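Local coordinates for beta-galactosidase (Bacillus circulans, PDB 4MAD), which probably hydrolyses terminal non-reducing beta-D-galactose residues in beta-D-galactosides, as a glycoside hydrolase family 35 enzyme, at residues 131-136 with 178-183; 172-177 with 206-211. All blocks are in the same frame, centred on the assembly; numbering follows the deposited sequence.

Interaction 1 of 2, residues 131-136 with 178-183; sequences RCFNQP and DQKYLQ
F133 and D178 carry a mixed polar and aromatic contact at two helix starts, where the turn leading into helix 135-152 packs on the first turn of helix 179-192, on the outside of the barrel. The CA atoms of F133 and Y181 lie 4.5 Å apart, the closest CA pair between the two segments. D178 occupies the N-cap position, and its carboxylate serves both segments. D178 OD1 accepts Y181 N at 2.9 Å, the capping bond, while D178 OD2 accepts F133 N, also at 2.9 Å, with an N-H...O angle of 154°. Both donors come in tilted, 55-60° out of the carboxylate plane. Because each oxygen takes a different N-H, one group ties the helix start to the neighbouring turn; F133 itself centres an inverse gamma turn. F133 brings its ring beside K180 because chi1 (-163°) sets CG opposite the backbone N. The lysine chain bends at chi3 and chi4 and lays K180 CE over one ring face, 3.9 Å from the F133 centroid and 27° off the normal, a CH-pi contact near the rim.

Y181 packs its ring against the backbone of R131 and C132, with R131 C 3.5 Å from Y181 CE2 and C132 N over the same face. CB of R131 approaches Y181 CE2 to 4.0 Å, the guanidinium plane standing steeply to the ring. The polar ends of these two side chains converge on E169: R131 NH2 forms a salt bridge to OE1, and Y181 OH a hydrogen bond to OE2. R131 also lies about 6 Å, side chain to side chain, from E171, the predicted proton donor. The arrangement is that of a (beta/alpha)8 barrel in which consecutive peripheral helices pack beside the catalytic end.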
# COMPACT_ATOMS: atom_id res chain seq x y z
N ARG A 131 10.37 14.02 -7.43
CA ARG A 131 9.25 14.91 -7.69
C ARG A 131 9.63 16.36 -7.92
O ARG A 131 9.01 17.24 -7.45
CB ARG A 131 8.15 14.76 -6.63
CG ARG A 131 7.58 13.42 -6.52
CD ARG A 131 6.60 13.27 -5.40
NE ARG A 131 5.28 13.79 -5.69
CZ ARG A 131 4.37 13.99 -4.76
NH1 ARG A 131 4.65 13.72 -3.52
NH2 ARG A 131 3.18 14.45 -5.08
N CYS A 132 10.69 16.53 -8.67
CA CYS A 132 11.15 17.81 -9.13
C CYS A 132 11.90 17.66 -10.43
O CYS A 132 12.11 16.59 -10.89
CB CYS A 132 11.95 18.53 -8.08
SG CYS A 132 13.48 17.73 -7.76
N PHE A 133 12.35 18.75 -10.98
CA PHE A 133 12.94 18.72 -12.29
C PHE A 133 14.39 18.24 -12.19
O PHE A 133 15.32 18.99 -12.33
CB PHE A 133 12.86 20.09 -12.98
CG PHE A 133 13.07 20.03 -14.43
CD1 PHE A 133 12.19 19.39 -15.24
CD2 PHE A 133 14.18 20.60 -15.00
CE1 PHE A 133 12.39 19.32 -16.54
CE2 PHE A 133 14.38 20.52 -16.32
CZ PHE A 133 13.47 19.87 -17.10
N ASN A 134 14.54 16.95 -12.01
CA ASN A 134 15.82 16.28 -11.77
C ASN A 134 16.15 15.25 -12.82
O ASN A 134 15.43 14.38 -13.01
CB ASN A 134 15.75 15.60 -10.41
CG ASN A 134 16.97 14.81 -10.05
OD1 ASN A 134 17.93 15.36 -9.60
ND2 ASN A 134 16.89 13.54 -10.14
N GLN A 135 17.31 15.32 -13.46
CA GLN A 135 17.57 14.45 -14.59
C GLN A 135 17.56 12.96 -14.29
O GLN A 135 16.98 12.21 -14.99
CB GLN A 135 18.88 14.83 -15.33
CG GLN A 135 19.13 14.09 -16.63
CD GLN A 135 20.59 14.20 -17.06
OE1 GLN A 135 21.34 14.93 -16.48
NE2 GLN A 135 20.99 13.45 -18.08
N PRO A 136 18.20 12.53 -13.23
CA PRO A 136 18.18 11.11 -12.95
C PRO A 136 16.75 10.64 -12.67
O PRO A 136 16.34 9.65 -13.11
CB PRO A 136 19.06 11.00 -11.72
CG PRO A 136 19.84 12.13 -11.74
CD PRO A 136 19.10 13.22 -12.31
N ASP A 178 7.44 22.74 -8.34
CA ASP A 178 8.26 22.73 -9.52
C ASP A 178 7.47 22.61 -10.79
O ASP A 178 7.16 21.57 -11.23
CB ASP A 178 9.27 21.60 -9.46
CG ASP A 178 10.40 21.75 -10.46
OD1 ASP A 178 10.17 22.21 -11.56
OD2 ASP A 178 11.50 21.36 -10.12
N GLN A 179 7.23 23.78 -11.38
CA GLN A 179 6.46 23.91 -12.59
C GLN A 179 7.12 23.28 -13.80
O GLN A 179 6.48 22.71 -14.61
CB GLN A 179 5.91 25.33 -12.77
CG GLN A 179 4.95 25.52 -13.92
CD GLN A 179 3.54 25.03 -13.69
OE1 GLN A 179 3.10 24.83 -12.58
NE2 GLN A 179 2.83 24.88 -14.77
N LYS A 180 8.43 23.36 -13.87
CA LYS A 180 9.11 22.74 -14.95
C LYS A 180 8.87 21.25 -14.91
O LYS A 180 8.70 20.64 -15.91
CB LYS A 180 10.60 23.00 -14.89
CG LYS A 180 11.03 24.28 -15.49
CD LYS A 180 12.53 24.34 -15.73
CE LYS A 180 12.96 23.59 -16.97
NZ LYS A 180 13.21 24.42 -18.19
N TYR A 181 8.91 20.67 -13.73
CA TYR A 181 8.62 19.26 -13.58
C TYR A 181 7.20 18.91 -14.01
O TYR A 181 7.00 17.99 -14.73
CB TYR A 181 8.77 18.87 -12.12
CG TYR A 181 8.20 17.52 -11.70
CD1 TYR A 181 8.47 16.39 -12.39
CD2 TYR A 181 7.45 17.40 -10.59
CE1 TYR A 181 7.96 15.18 -11.97
CE2 TYR A 181 6.94 16.22 -10.20
CZ TYR A 181 7.20 15.12 -10.88
OH TYR A 181 6.69 13.96 -10.45
N LEU A 182 6.23 19.68 -13.56
CA LEU A 182 4.85 19.41 -13.91
C LEU A 182 4.62 19.51 -15.42
O LEU A 182 3.97 18.72 -16.01
CB LEU A 182 3.92 20.34 -13.19
CG LEU A 182 3.79 20.17 -11.69
CD1 LEU A 182 2.91 21.22 -11.06
CD2 LEU A 182 3.31 18.83 -11.36
N GLN A 183 5.21 20.52 -16.02
CA GLN A 183 5.12 20.72 -17.44
C GLN A 183 5.76 19.62 -18.21
O GLN A 183 5.26 19.18 -19.18
CB GLN A 183 5.61 22.11 -17.86
CG GLN A 183 4.73 23.19 -17.33
CD GLN A 183 5.03 24.55 -17.84
OE1 GLN A 183 5.68 24.69 -18.81
NE2 GLN A 183 4.56 25.55 -17.16

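Interaction 2 of 2, residues 172-177 with 206-211; sequences YGSFGN and PSMLSG
The short 3-10 segment at 172-174 runs against helix 206-212 at nearly touching backbone distance, the CA atoms of G173 and M208 being 3.9 Å apart. G173 CA sits 3.3 Å from M208 O in a CA-H...O contact with an angle of 164° at the hydrogen. Glycine is what permits this approach, because a CB on G173 would fall 1.9 Å from M208 O. G211 is constrained similarly: a CB there would come within 2.8 Å of G176 O. No direct hydrogen bond crosses the contact; instead, one water donates to G173 O at 2.7 Å and also bonds S207 OG. This close packing joins the loop after strand 163-167 to the short helix after the adjacent strand 197-202 of the (beta/alpha)8 barrel, and G173 N is further held by D202 OD1.

Among side chains, M208 reaches along the 3-10 segment. Its chain is extended beyond CG (chi2 169°, chi3 170°), which carries M208 CE to 3.5 Å from S174 OG, with SD alongside the same hydroxyl and CG near G173 O. An alanine here would remove CG, SD and CE and would probably open a gap beside S174 OG and G173 O. Y172 offers the edge of its ring, near the ring plane, to G211 O, which lies 3.6 Å from Y172 CD2.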
# COMPACT_ATOMS: atom_id res chain seq x y z
N TYR A 172 0.23 17.37 -6.15
CA TYR A 172 1.59 17.86 -6.18
C TYR A 172 1.80 19.05 -5.25
O TYR A 172 2.82 19.19 -4.67
CB TYR A 172 2.10 18.15 -7.57
CG TYR A 172 3.55 18.52 -7.59
CD1 TYR A 172 4.55 17.62 -7.26
CD2 TYR A 172 3.96 19.81 -7.87
CE1 TYR A 172 5.85 17.97 -7.26
CE2 TYR A 172 5.27 20.15 -7.84
CZ TYR A 172 6.21 19.23 -7.55
OH TYR A 172 7.51 19.57 -7.55
N GLY A 173 0.78 19.88 -5.12
CA GLY A 173 0.84 21.07 -4.36
C GLY A 173 1.08 20.86 -2.89
O GLY A 173 1.37 21.76 -2.15
N SER A 174 0.87 19.63 -2.48
CA SER A 174 1.13 19.24 -1.12
C SER A 174 2.59 18.88 -0.87
O SER A 174 2.97 18.73 0.24
CB SER A 174 0.24 18.10 -0.69
OG SER A 174 -1.12 18.40 -0.75
N PHE A 175 3.37 18.73 -1.93
CA PHE A 175 4.76 18.33 -1.84
C PHE A 175 5.78 19.33 -2.42
O PHE A 175 6.87 19.43 -1.97
CB PHE A 175 4.95 17.00 -2.53
CG PHE A 175 6.39 16.52 -2.56
CD1 PHE A 175 6.89 15.75 -1.58
CD2 PHE A 175 7.25 16.91 -3.53
CE1 PHE A 175 8.21 15.34 -1.63
CE2 PHE A 175 8.52 16.52 -3.54
CZ PHE A 175 8.99 15.75 -2.58
N GLY A 176 5.37 20.03 -3.46
CA GLY A 176 6.27 20.85 -4.22
C GLY A 176 5.66 21.97 -5.03
O GLY A 176 4.47 22.12 -5.08
N ASN A 177 6.52 22.76 -5.64
CA ASN A 177 6.09 23.78 -6.58
C ASN A 177 6.88 23.84 -7.90
O ASN A 177 6.96 24.85 -8.48
CB ASN A 177 6.09 25.14 -5.92
CG ASN A 177 7.43 25.67 -5.80
OD1 ASN A 177 8.36 24.96 -5.89
ND2 ASN A 177 7.53 26.94 -5.62
N PRO A 206 -4.86 27.49 -0.94
CA PRO A 206 -4.11 28.28 -1.89
C PRO A 206 -2.71 27.74 -2.15
O PRO A 206 -2.30 27.68 -3.26
CB PRO A 206 -4.05 29.65 -1.19
CG PRO A 206 -5.20 29.72 -0.45
CD PRO A 206 -5.55 28.35 0.01
N SER A 207 -2.01 27.31 -1.12
CA SER A 207 -0.67 26.80 -1.34
C SER A 207 -0.73 25.60 -2.26
O SER A 207 0.07 25.44 -3.11
CB SER A 207 -0.00 26.41 -0.04
OG SER A 207 -0.60 25.30 0.52
N MET A 208 -1.68 24.72 -2.03
CA MET A 208 -1.76 23.52 -2.84
C MET A 208 -2.15 23.75 -4.29
O MET A 208 -1.65 23.15 -5.17
CB MET A 208 -2.70 22.51 -2.18
CG MET A 208 -2.24 22.13 -0.81
SD MET A 208 -3.53 21.22 0.02
CE MET A 208 -2.64 20.64 1.45
N LEU A 209 -3.12 24.59 -4.49
CA LEU A 209 -3.53 24.96 -5.81
C LEU A 209 -2.44 25.74 -6.56
O LEU A 209 -2.23 25.54 -7.71
CB LEU A 209 -4.81 25.76 -5.77
CG LEU A 209 -5.97 25.01 -5.17
CD1 LEU A 209 -7.05 25.94 -4.85
CD2 LEU A 209 -6.44 24.05 -6.22
N SER A 210 -1.77 26.64 -5.88
CA SER A 210 -0.68 27.33 -6.57
C SER A 210 0.43 26.37 -6.97
O SER A 210 0.96 26.45 -8.01
CB SER A 210 -0.10 28.49 -5.75
OG SER A 210 -1.04 29.41 -5.38
N GLY A 211 0.81 25.50 -6.07
CA GLY A 211 1.86 24.55 -6.35
C GLY A 211 1.57 23.47 -7.35
O GLY A 211 2.42 23.03 -8.07
O HOH W 1 0.96 22.90 0.23

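The segments alternate along the chain, 131-136, 172-177, 178-183 and then 206-211, so the two contacts cross in sequence, and the loop of interaction 2 leads directly into the helix start of interaction 1. Their centres are 14 Å apart, both within the family 35 barrel domain. Y172 joins them: its OH makes a probable hydrogen bond to R131 O at 2.8 Å and another to D178 N, and its ring meets Y181 edge-to-face. F175 adds a cation-pi contact with R131. Together they bind the regions following strands 100-104, 163-167 and 197-202 around the loop carrying E171, the predicted proton donor, consistent with a tightly packed active-site rim.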